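Local coordinates for protein interacting with HSP90 1 (PDB 4CHH) that takes part in pre-rRNA processing, is required for the NOP58-snoRNA interaction and belongs to the R2TP complex, and is represented here by its N-terminal domain, at residues I40-L45 with V149-D154; R57-N62 with Y111-C116; E89-I94 with V136-E141. All coordinates share one frame; numbering follows the deposited sequence. Where two conformers were deposited one is given.

The N-terminal domain of this PIH1 family member shows how the chemistry of a contact changes with its place in the fold. Contacts 1 and 2 are buried and lie in one mixed sheet, where strand 29-47 of contact 1 neighbours strand 58-66 of contact 2; both rest on backbone hydrogen bonds, antiparallel in the first and parallel in the second. Contact 3 is only partly buried, has no hydrogen bond between its segments and depends on the ring of a tryptophan from helix 129-147. That helix ties the set together: its Leu140 touches Thr42 of contact 1 and Ile61 of contact 2, while its Glu137 forms a salt bridge with Arg153.

Contact 1: residues I40-L45 with V149-D154; sequences IKTKLL and VVLCRD
Leu44 and Leu151 face each other as an antiparallel non-hydrogen-bonded pair, CA to CA 4.8 Å, on strand segments that splay by running at 138° to one another. Backbone bonds flank the pair: Cys152 N donates to Lys43 O at 3.0 Å, and Leu45 N donates to Val150 O at 2.7 Å. Just past the end of strand 149-151, a side chain adds a second bond to Cys152. The hydroxyl of Thr42 lies anti to its main-chain nitrogen (chi1 179°), which carries OG1 across to Cys152 O at 2.6 Å; it donates in the plane of that carbonyl, on a lone pair. The main chain of Thr42 is meanwhile engaged with Val59, so this one residue links three parts of the chain.

Apolar groups line the flanks. CD1 of Leu44 comes within 3.6 Å of Val149 CB, the two side chains crossing at about a right angle, and the same methyl meets Leu151 CD2 at 4.1 Å. Val59, Tyr111 and Leu53 also pack on Leu44. Elsewhere Leu45 lays its branches against Cys152, CD2 being 3.8 Å from Cys152 CB. Lys43 adds the root of its side chain, with CB 3.9 Å from that same Cys152 CB, but its chain then leads away to put NZ on Gly56 O.

Beyond the strand, Arg153 turns its guanidinium back to Leu151 O in a weak bond, while salt bridges to Glu137 and Glu144 fasten it to helix 129-147. The two acids probably stabilise its positive charge. Segment 149-154 is thus tied to strand 29-47 by varied means: two backbone bonds, a threonine hydroxyl that grips Cys152 beside one of them, and apolar packing of Leu44 on Val149 and Leu151.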
loop_
_atom_site.group_PDB
_atom_site.type_symbol
_atom_site.label_atom_id
_atom_site.label_comp_id
_atom_site.label_asym_id
_atom_site.label_seq_id
_atom_site.Cartn_x
_atom_site.Cartn_y
_atom_site.Cartn_z
ATOM N N ILE A 40 -3.870 7.415 1.272
ATOM C CA ILE A 40 -3.498 8.089 0.023
ATOM C C ILE A 40 -4.788 8.211 -0.759
ATOM O O ILE A 40 -5.454 7.204 -0.994
ATOM C CB ILE A 40 -2.389 7.374 -0.811
ATOM C CG1 ILE A 40 -1.158 6.943 0.030
ATOM C CG2 ILE A 40 -1.999 8.191 -2.048
ATOM C CD1 ILE A 40 -0.334 5.760 -0.620
ATOM N N LYS A 41 -5.147 9.417 -1.164
ATOM C CA LYS A 41 -6.324 9.624 -1.998
ATOM C C LYS A 41 -5.835 9.941 -3.396
ATOM O O LYS A 41 -4.912 10.724 -3.557
ATOM C CB LYS A 41 -7.201 10.749 -1.429
ATOM C CG LYS A 41 -8.486 10.998 -2.180
ATOM C CD LYS A 41 -9.272 12.084 -1.476
ATOM C CE LYS A 41 -10.035 12.950 -2.433
ATOM N NZ LYS A 41 -10.641 14.118 -1.740
ATOM N N THR A 42 -6.394 9.283 -4.400
ATOM C CA THR A 42 -6.001 9.531 -5.776
ATOM C C THR A 42 -7.238 9.368 -6.647
ATOM O O THR A 42 -8.369 9.380 -6.142
ATOM C CB THR A 42 -4.745 8.665 -6.199
ATOM O OG1 THR A 42 -4.408 8.918 -7.559
ATOM C CG2 THR A 42 -4.950 7.202 -6.024
ATOM N N LYS A 43 -7.016 9.249 -7.954
ATOM C CA LYS A 43 -8.021 9.149 -8.997
ATOM C C LYS A 43 -7.703 7.985 -9.953
ATOM O O LYS A 43 -6.556 7.809 -10.362
ATOM C CB LYS A 43 -8.026 10.499 -9.760
ATOM C CG LYS A 43 -9.241 10.710 -10.638
ATOM C CD LYS A 43 -9.238 12.099 -11.269
ATOM C CE LYS A 43 -10.344 12.234 -12.282
ATOM N NZ LYS A 43 -11.681 12.328 -11.633
ATOM N N LEU A 44 -8.711 7.201 -10.318
ATOM C CA LEU A 44 -8.501 6.108 -11.290
ATOM C C LEU A 44 -8.462 6.696 -12.732
ATOM O O LEU A 44 -9.442 7.299 -13.155
ATOM C CB LEU A 44 -9.639 5.084 -11.151
ATOM C CG LEU A 44 -9.652 3.892 -12.135
ATOM C CD1 LEU A 44 -8.470 2.969 -11.914
ATOM C CD2 LEU A 44 -10.959 3.119 -12.014
ATOM N N LEU A 45 -7.345 6.569 -13.463
ATOM C CA LEU A 45 -7.327 7.135 -14.818
ATOM C C LEU A 45 -7.824 6.115 -15.847
ATOM O O LEU A 45 -8.527 6.483 -16.793
ATOM C CB LEU A 45 -5.943 7.669 -15.219
ATOM C CG LEU A 45 -5.360 8.801 -14.345
ATOM C CD1 LEU A 45 -3.982 9.205 -14.851
ATOM C CD2 LEU A 45 -6.323 10.033 -14.243
ATOM N N VAL A 149 -4.536 -1.195 -13.260
ATOM C CA VAL A 149 -5.173 0.120 -13.242
ATOM C C VAL A 149 -4.104 1.157 -13.433
ATOM O O VAL A 149 -2.934 0.846 -13.272
ATOM C CB VAL A 149 -5.999 0.369 -11.930
ATOM C CG1 VAL A 149 -7.152 -0.632 -11.817
ATOM C CG2 VAL A 149 -5.118 0.351 -10.664
ATOM N N VAL A 150 -4.497 2.392 -13.782
ATOM C CA VAL A 150 -3.563 3.513 -13.909
ATOM C C VAL A 150 -4.083 4.551 -12.929
ATOM O O VAL A 150 -5.264 4.883 -12.995
ATOM C CB VAL A 150 -3.390 4.038 -15.372
ATOM C CG1 VAL A 150 -2.490 5.282 -15.410
ATOM C CG2 VAL A 150 -2.822 2.934 -16.291
ATOM N N LEU A 151 -3.252 4.970 -11.953
ATOM C CA LEU A 151 -3.682 5.941 -10.922
ATOM C C LEU A 151 -2.991 7.282 -11.125
ATOM O O LEU A 151 -1.856 7.307 -11.565
ATOM C CB LEU A 151 -3.421 5.389 -9.492
ATOM C CG LEU A 151 -4.076 3.995 -9.175
ATOM C CD1 LEU A 151 -3.636 3.466 -7.815
ATOM C CD2 LEU A 151 -5.579 4.034 -9.284
ATOM N N CYS A 152 -3.701 8.386 -10.880
ATOM C CA CYS A 152 -3.182 9.751 -11.061
ATOM C C CYS A 152 -2.135 10.099 -9.997
ATOM O O CYS A 152 -2.342 9.839 -8.815
ATOM C CB CYS A 152 -4.316 10.778 -11.062
ATOM S SG CYS A 152 -3.800 12.424 -11.621
ATOM N N ARG A 153 -1.002 10.662 -10.441
ATOM C CA ARG A 153 0.093 11.141 -9.597
ATOM C C ARG A 153 -0.103 12.642 -9.284
ATOM O O ARG A 153 0.549 13.162 -8.388
ATOM C CB ARG A 153 1.478 10.891 -10.278
ATOM C CG ARG A 153 1.800 9.392 -10.609
ATOM C CD ARG A 153 1.696 8.487 -9.392
ATOM N NE ARG A 153 2.380 7.196 -9.561
ATOM C CZ ARG A 153 1.825 6.088 -10.029
ATOM N NH1 ARG A 153 0.569 6.096 -10.455
ATOM N NH2 ARG A 153 2.528 4.962 -10.097
ATOM N N ASP A 154 -0.999 13.330 -9.986
ATOM C CA ASP A 154 -1.215 14.777 -9.752
ATOM C C ASP A 154 -2.392 15.021 -8.816
ATOM O O ASP A 154 -2.265 15.802 -7.865
ATOM C CB ASP A 154 -1.444 15.529 -11.081
ATOM C CG ASP A 154 -0.354 15.336 -12.124
ATOM O OD1 ASP A 154 0.809 15.153 -11.736
ATOM O OD2 ASP A 154 -0.678 15.345 -13.323
#

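Contact 2: residues R57-N62 with Y111-C116; sequences RKVFIN and YVWDCC
Asn62 and Asp114 lie side by side, pointing the same way, and their ends are joined by a bond from Asn62 ND2 to Asp114 OD1 of 3.0 Å. The oxygen sits in the plane of the amide, although amide and carboxylate planes are turned 31° apart. The same ND2 rests 3.5 Å from Val112 CG1. Beneath them the backbones are zipped in parallel: Phe60 uses its N toward Tyr111 O and its O toward Trp113 N, and Asn62 repeats the pattern with Trp113 O and Cys115 N.

On the other face, CG1 of Val59 meets the edge of the Trp113 indole, 3.5 Å from CZ3. Further along, Ile61 CG2 touches Cys115 SG at 3.6 Å. At the start of the pairing, Arg57 brings only its aliphatic root to the tyrosine ring, CB lying 3.7 Å from Tyr111 CE2.

A second shell fixes these groups. Arg100 forms a salt bridge with Asp114 OD1, so that oxygen is gripped twice, while the backbone N of Lys164 occupies Asn62 OD1 and thereby settles which way round the amide stands. Asp147 accepts from Trp113 NE1; Glu109 OE1 and the backbone N of Gln54 both hydrogen-bond Tyr111 OH, and Gln54 OE1 takes Arg57 NE. Outside this, helix 129-147 covers the face of Ile61, Trp113 and Cys115 with Leu140, Cys139 and Cys143.

Strands 58-66 and 109-118, with antiparallel neighbours 29-47 and 95-103 beyond them, form the one parallel pair in the mixed sheet of the PIH1 N-terminal domain, with helix 129-147 packed on one face.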
loop_
_atom_site.group_PDB
_atom_site.type_symbol
_atom_site.label_atom_id
_atom_site.label_comp_id
_atom_site.label_asym_id
_atom_site.label_seq_id
_atom_site.Cartn_x
_atom_site.Cartn_y
_atom_site.Cartn_z
ATOM N N ARG A 57 -13.108 7.712 -11.149
ATOM C CA ARG A 57 -13.564 7.572 -9.774
ATOM C C ARG A 57 -12.411 7.738 -8.792
ATOM O O ARG A 57 -11.258 7.452 -9.132
ATOM C CB ARG A 57 -14.264 6.223 -9.544
ATOM C CG ARG A 57 -15.512 6.021 -10.416
ATOM C CD ARG A 57 -16.661 6.910 -10.003
ATOM N NE ARG A 57 -17.800 6.800 -10.907
ATOM C CZ ARG A 57 -18.114 7.713 -11.818
ATOM N NH1 ARG A 57 -17.363 8.800 -11.967
ATOM N NH2 ARG A 57 -19.180 7.548 -12.589
ATOM N N LYS A 58 -12.753 8.205 -7.579
ATOM C CA LYS A 58 -11.843 8.404 -6.458
ATOM C C LYS A 58 -11.285 7.081 -6.012
ATOM O O LYS A 58 -11.976 6.059 -5.994
ATOM C CB LYS A 58 -12.542 9.084 -5.260
ATOM C CG LYS A 58 -12.936 10.539 -5.454
ATOM C CD LYS A 58 -13.378 11.140 -4.112
ATOM C CE LYS A 58 -14.349 12.291 -4.274
ATOM N NZ LYS A 58 -13.694 13.614 -4.093
ATOM N N VAL A 59 -10.035 7.110 -5.650
ATOM C CA VAL A 59 -9.313 5.951 -5.173
ATOM C C VAL A 59 -8.720 6.278 -3.813
ATOM O O VAL A 59 -8.182 7.371 -3.602
ATOM C CB VAL A 59 -8.228 5.468 -6.199
ATOM C CG1 VAL A 59 -7.298 4.421 -5.564
ATOM C CG2 VAL A 59 -8.886 4.886 -7.445
ATOM N N PHE A 60 -8.814 5.321 -2.901
ATOM C CA PHE A 60 -8.205 5.423 -1.582
ATOM C C PHE A 60 -7.311 4.245 -1.328
ATOM O O PHE A 60 -7.690 3.097 -1.576
ATOM C CB PHE A 60 -9.240 5.516 -0.466
ATOM C CG PHE A 60 -10.092 6.753 -0.522
ATOM C CD1 PHE A 60 -11.265 6.774 -1.270
ATOM C CD2 PHE A 60 -9.752 7.884 0.210
ATOM C CE1 PHE A 60 -12.063 7.922 -1.321
ATOM C CE2 PHE A 60 -10.568 9.030 0.176
ATOM C CZ PHE A 60 -11.710 9.037 -0.596
ATOM N N ILE A 61 -6.130 4.523 -0.821
ATOM C CA ILE A 61 -5.198 3.465 -0.458
ATOM C C ILE A 61 -4.928 3.567 1.033
ATOM O O ILE A 61 -4.450 4.600 1.494
ATOM C CB ILE A 61 -3.876 3.514 -1.277
ATOM C CG1 ILE A 61 -4.122 3.334 -2.780
ATOM C CG2 ILE A 61 -2.866 2.505 -0.699
ATOM C CD1 ILE A 61 -2.899 3.716 -3.750
ATOM N N ASN A 62 -5.237 2.502 1.776
ATOM C CA ASN A 62 -4.949 2.429 3.195
ATOM C C ASN A 62 -3.515 1.920 3.414
ATOM O O ASN A 62 -3.272 0.738 3.255
ATOM C CB ASN A 62 -5.979 1.516 3.907
ATOM C CG ASN A 62 -7.365 2.145 3.980
ATOM O OD1 ASN A 62 -7.513 3.317 4.286
ATOM N ND2 ASN A 62 -8.401 1.413 3.621
ATOM N N TYR A 111 -12.897 3.315 -5.088
ATOM C CA TYR A 111 -12.162 2.058 -4.936
ATOM C C TYR A 111 -11.112 2.159 -3.881
ATOM O O TYR A 111 -10.436 3.172 -3.756
ATOM C CB TYR A 111 -11.586 1.595 -6.279
ATOM C CG TYR A 111 -12.637 1.661 -7.361
ATOM C CD1 TYR A 111 -13.813 0.914 -7.270
ATOM C CD2 TYR A 111 -12.499 2.531 -8.435
ATOM C CE1 TYR A 111 -14.820 1.037 -8.222
ATOM C CE2 TYR A 111 -13.473 2.613 -9.426
ATOM C CZ TYR A 111 -14.638 1.880 -9.307
ATOM O OH TYR A 111 -15.586 1.988 -10.283
ATOM N N VAL A 112 -11.056 1.131 -3.053
ATOM C CA VAL A 112 -10.199 1.091 -1.875
ATOM C C VAL A 112 -9.279 -0.136 -1.905
ATOM O O VAL A 112 -9.740 -1.254 -2.106
ATOM C CB VAL A 112 -11.065 1.124 -0.574
ATOM C CG1 VAL A 112 -10.207 1.107 0.685
ATOM C CG2 VAL A 112 -12.019 2.323 -0.558
ATOM N N TRP A 113 -7.981 0.092 -1.672
ATOM C CA TRP A 113 -6.962 -0.950 -1.525
ATOM C C TRP A 113 -6.261 -0.776 -0.209
ATOM O O TRP A 113 -6.086 0.359 0.245
ATOM C CB TRP A 113 -5.882 -0.849 -2.627
ATOM C CG TRP A 113 -6.219 -1.385 -3.974
ATOM C CD1 TRP A 113 -5.861 -2.604 -4.469
ATOM C CD2 TRP A 113 -6.759 -0.640 -5.088
ATOM N NE1 TRP A 113 -6.191 -2.687 -5.806
ATOM C CE2 TRP A 113 -6.734 -1.498 -6.216
ATOM C CE3 TRP A 113 -7.273 0.661 -5.240
ATOM C CZ2 TRP A 113 -7.222 -1.107 -7.472
ATOM C CZ3 TRP A 113 -7.745 1.059 -6.491
ATOM C CH2 TRP A 113 -7.706 0.187 -7.595
ATOM N N ASP A 114 -5.784 -1.871 0.375
ATOM C CA ASP A 114 -4.950 -1.771 1.580
ATOM C C ASP A 114 -3.535 -2.137 1.158
ATOM O O ASP A 114 -3.368 -3.106 0.421
ATOM C CB ASP A 114 -5.423 -2.675 2.738
ATOM C CG ASP A 114 -6.882 -2.510 3.142
ATOM O OD1 ASP A 114 -7.371 -1.362 3.160
ATOM O OD2 ASP A 114 -7.538 -3.536 3.427
ATOM N N CYS A 115 -2.546 -1.366 1.576
ATOM C CA CYS A 115 -1.122 -1.632 1.282
ATOM C C CYS A 115 -0.416 -1.766 2.622
ATOM O O CYS A 115 -0.200 -0.759 3.294
ATOM C CB CYS A 115 -0.515 -0.507 0.432
ATOM S SG CYS A 115 -0.988 -0.553 -1.311
ATOM N N CYS A 116 -0.085 -3.004 3.020
ATOM C CA CYS A 116 0.486 -3.327 4.314
ATOM C C CYS A 116 1.990 -3.511 4.243
ATOM O O CYS A 116 2.502 -4.298 3.449
ATOM C CB CYS A 116 -0.200 -4.572 4.886
ATOM S SG CYS A 116 0.049 -4.810 6.657
#

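Contact 3: residues E89-I94 with V136-E141; sequences EWEIPI and VEWCLE
Trp138 and Glu91 are brought together by their torsions: the indole CG stands anti to the carbonyl carbon (chi1 -76°), which sends the ring out from helix 129-147 toward the loop, while the glutamate is extended (chi2 152°) and runs back over that ring in the opposite direction. The result is a stack of acid on aromatic. Glu91 CG sits over the six-membered ring of Trp138, 3.6 Å from its centroid and close to the ring normal, a clear CH-pi contact. The carboxylate continues over the five-membered ring, its plane tilted only 10° from the indole, with OE1 3.8 Å from Trp138 NE1 in a stacked arrangement and no hydrogen bond.

The far end of the indole is wedged against the loop. Trp138 CH2 comes to the edge of the Trp90 ring, 4.0 Å from Trp90 CZ3, the two side chains crossing at about a right angle, while Trp138 CZ3 approaches Ile92 CB at 3.9 Å. Nearer the helix, Ile94 CD1 lies 3.5 Å from Trp138 CB and also reaches the sulfur of Cys139. Glu141 OE1 borders the indole in its plane.

Replacing Trp138 by an alanine removes the indole and is likely to leave the Glu91 chain without the surface it lies on and the Trp90 edge without its neighbour.

Trp90 is itself anchored, giving NE1 to Val74 O and packing on Val81, Leu84 and Ile85 of helix 78-86; Ile85 touches Trp138 as well. Ile94 continues onto Cys115 and Ile117 of strand 109-118. Here a tryptophan joins helix to loop, linking helix 129-147 to the connection between helix 78-86 and strand 95-103 in this PIH1 N-terminal domain of helices packed on a mixed sheet.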
loop_
_atom_site.group_PDB
_atom_site.type_symbol
_atom_site.label_atom_id
_atom_site.label_comp_id
_atom_site.label_asym_id
_atom_site.label_seq_id
_atom_site.Cartn_x
_atom_site.Cartn_y
_atom_site.Cartn_z
ATOM N N GLU A 89 17.937 -2.311 -5.697
ATOM C CA GLU A 89 18.467 -3.313 -4.778
ATOM C C GLU A 89 17.846 -3.199 -3.388
ATOM O O GLU A 89 18.144 -4.017 -2.514
ATOM C CB GLU A 89 20.000 -3.187 -4.712
ATOM C CG GLU A 89 20.670 -3.904 -5.868
ATOM C CD GLU A 89 22.178 -3.750 -5.920
ATOM O OE1 GLU A 89 22.862 -4.165 -4.956
ATOM O OE2 GLU A 89 22.678 -3.239 -6.948
ATOM N N TRP A 90 16.935 -2.223 -3.188
ATOM C CA TRP A 90 16.286 -2.067 -1.898
ATOM C C TRP A 90 14.861 -1.574 -2.097
ATOM O O TRP A 90 14.621 -0.662 -2.883
ATOM C CB TRP A 90 17.083 -1.063 -1.043
ATOM C CG TRP A 90 16.768 -1.026 0.422
ATOM C CD1 TRP A 90 17.527 -1.565 1.422
ATOM C CD2 TRP A 90 15.739 -0.246 1.073
ATOM N NE1 TRP A 90 16.981 -1.257 2.646
ATOM C CE2 TRP A 90 15.886 -0.442 2.462
ATOM C CE3 TRP A 90 14.680 0.567 0.612
ATOM C CZ2 TRP A 90 15.066 0.206 3.403
ATOM C CZ3 TRP A 90 13.848 1.179 1.537
ATOM C CH2 TRP A 90 14.044 1.001 2.917
ATOM N N GLU A 91 13.933 -2.126 -1.310
ATOM C CA GLU A 91 12.526 -1.729 -1.344
ATOM C C GLU A 91 11.854 -2.073 -0.053
ATOM O O GLU A 91 12.225 -3.046 0.588
ATOM C CB GLU A 91 11.812 -2.458 -2.505
ATOM C CG GLU A 91 10.512 -1.798 -2.933
ATOM C CD GLU A 91 10.089 -2.000 -4.374
ATOM O OE1 GLU A 91 10.941 -1.851 -5.278
ATOM O OE2 GLU A 91 8.878 -2.217 -4.603
ATOM N N ILE A 92 10.836 -1.312 0.323
ATOM C CA ILE A 92 10.007 -1.667 1.469
ATOM C C ILE A 92 9.003 -2.725 0.935
ATOM O O ILE A 92 8.206 -2.373 0.063
ATOM C CB ILE A 92 9.298 -0.435 2.109
ATOM C CG1 ILE A 92 10.289 0.483 2.845
ATOM C CG2 ILE A 92 8.141 -0.881 3.033
ATOM C CD1 ILE A 92 9.684 1.781 3.477
ATOM N N PRO A 93 9.020 -4.008 1.377
ATOM C CA PRO A 93 8.004 -4.964 0.870
ATOM C C PRO A 93 6.563 -4.501 1.192
ATOM O O PRO A 93 6.299 -3.954 2.268
ATOM C CB PRO A 93 8.353 -6.270 1.602
ATOM C CG PRO A 93 9.847 -6.114 1.967
ATOM C CD PRO A 93 9.926 -4.655 2.354
ATOM N N ILE A 94 5.654 -4.664 0.222
ATOM C CA ILE A 94 4.240 -4.302 0.370
ATOM C C ILE A 94 3.369 -5.520 0.053
ATOM O O ILE A 94 3.551 -6.135 -0.989
ATOM C CB ILE A 94 3.826 -3.078 -0.521
ATOM C CG1 ILE A 94 4.778 -1.862 -0.300
ATOM C CG2 ILE A 94 2.337 -2.680 -0.257
ATOM C CD1 ILE A 94 4.796 -0.874 -1.360
ATOM N N VAL A 136 4.966 6.024 -0.869
ATOM C CA VAL A 136 3.644 6.356 -1.437
ATOM C C VAL A 136 3.591 5.936 -2.926
ATOM O O VAL A 136 2.592 5.363 -3.350
ATOM C CB VAL A 136 3.332 7.863 -1.227
ATOM C CG1 VAL A 136 2.248 8.367 -2.197
ATOM C CG2 VAL A 136 2.922 8.110 0.224
ATOM N N GLU A 137 4.668 6.243 -3.708
ATOM C CA GLU A 137 4.798 5.863 -5.105
ATOM C C GLU A 137 4.749 4.325 -5.260
ATOM O O GLU A 137 4.045 3.834 -6.147
ATOM C CB GLU A 137 6.123 6.441 -5.689
ATOM C CG GLU A 137 6.383 6.034 -7.145
ATOM C CD GLU A 137 5.309 6.398 -8.158
ATOM O OE1 GLU A 137 4.614 7.422 -7.971
ATOM O OE2 GLU A 137 5.127 5.624 -9.122
ATOM N N TRP A 138 5.473 3.571 -4.384
ATOM C CA TRP A 138 5.479 2.094 -4.376
ATOM C C TRP A 138 4.091 1.513 -4.118
ATOM O O TRP A 138 3.736 0.499 -4.728
ATOM C CB TRP A 138 6.441 1.553 -3.334
ATOM C CG TRP A 138 7.887 1.645 -3.730
ATOM C CD1 TRP A 138 8.397 1.688 -5.000
ATOM C CD2 TRP A 138 9.008 1.701 -2.844
ATOM N NE1 TRP A 138 9.768 1.799 -4.957
ATOM C CE2 TRP A 138 10.177 1.749 -3.647
ATOM C CE3 TRP A 138 9.151 1.633 -1.447
ATOM C CZ2 TRP A 138 11.463 1.750 -3.097
ATOM C CZ3 TRP A 138 10.428 1.706 -0.902
ATOM C CH2 TRP A 138 11.563 1.770 -1.721
ATOM N N CYS A 139 3.314 2.156 -3.211
ATOM C CA CYS A 139 1.932 1.761 -2.906
ATOM C C CYS A 139 1.047 1.969 -4.125
ATOM O O CYS A 139 0.277 1.079 -4.459
ATOM C CB CYS A 139 1.397 2.515 -1.689
ATOM S SG CYS A 139 2.160 2.012 -0.138
ATOM N N LEU A 140 1.190 3.113 -4.826
ATOM C CA LEU A 140 0.435 3.374 -6.044
ATOM C C LEU A 140 0.779 2.344 -7.117
ATOM O O LEU A 140 -0.120 1.795 -7.735
ATOM C CB LEU A 140 0.706 4.793 -6.577
ATOM C CG LEU A 140 0.168 5.944 -5.718
ATOM C CD1 LEU A 140 0.947 7.220 -5.980
ATOM C CD2 LEU A 140 -1.317 6.144 -5.922
ATOM N N GLU A 141 2.083 2.076 -7.332
ATOM C CA GLU A 141 2.514 1.072 -8.313
ATOM C C GLU A 141 1.995 -0.311 -7.954
ATOM O O GLU A 141 1.632 -1.070 -8.849
ATOM C CB GLU A 141 4.052 1.023 -8.414
ATOM C CG GLU A 141 4.636 2.287 -9.027
ATOM C CD GLU A 141 6.157 2.400 -9.071
ATOM O OE1 GLU A 141 6.849 1.784 -8.226
ATOM O OE2 GLU A 141 6.654 3.174 -9.917
#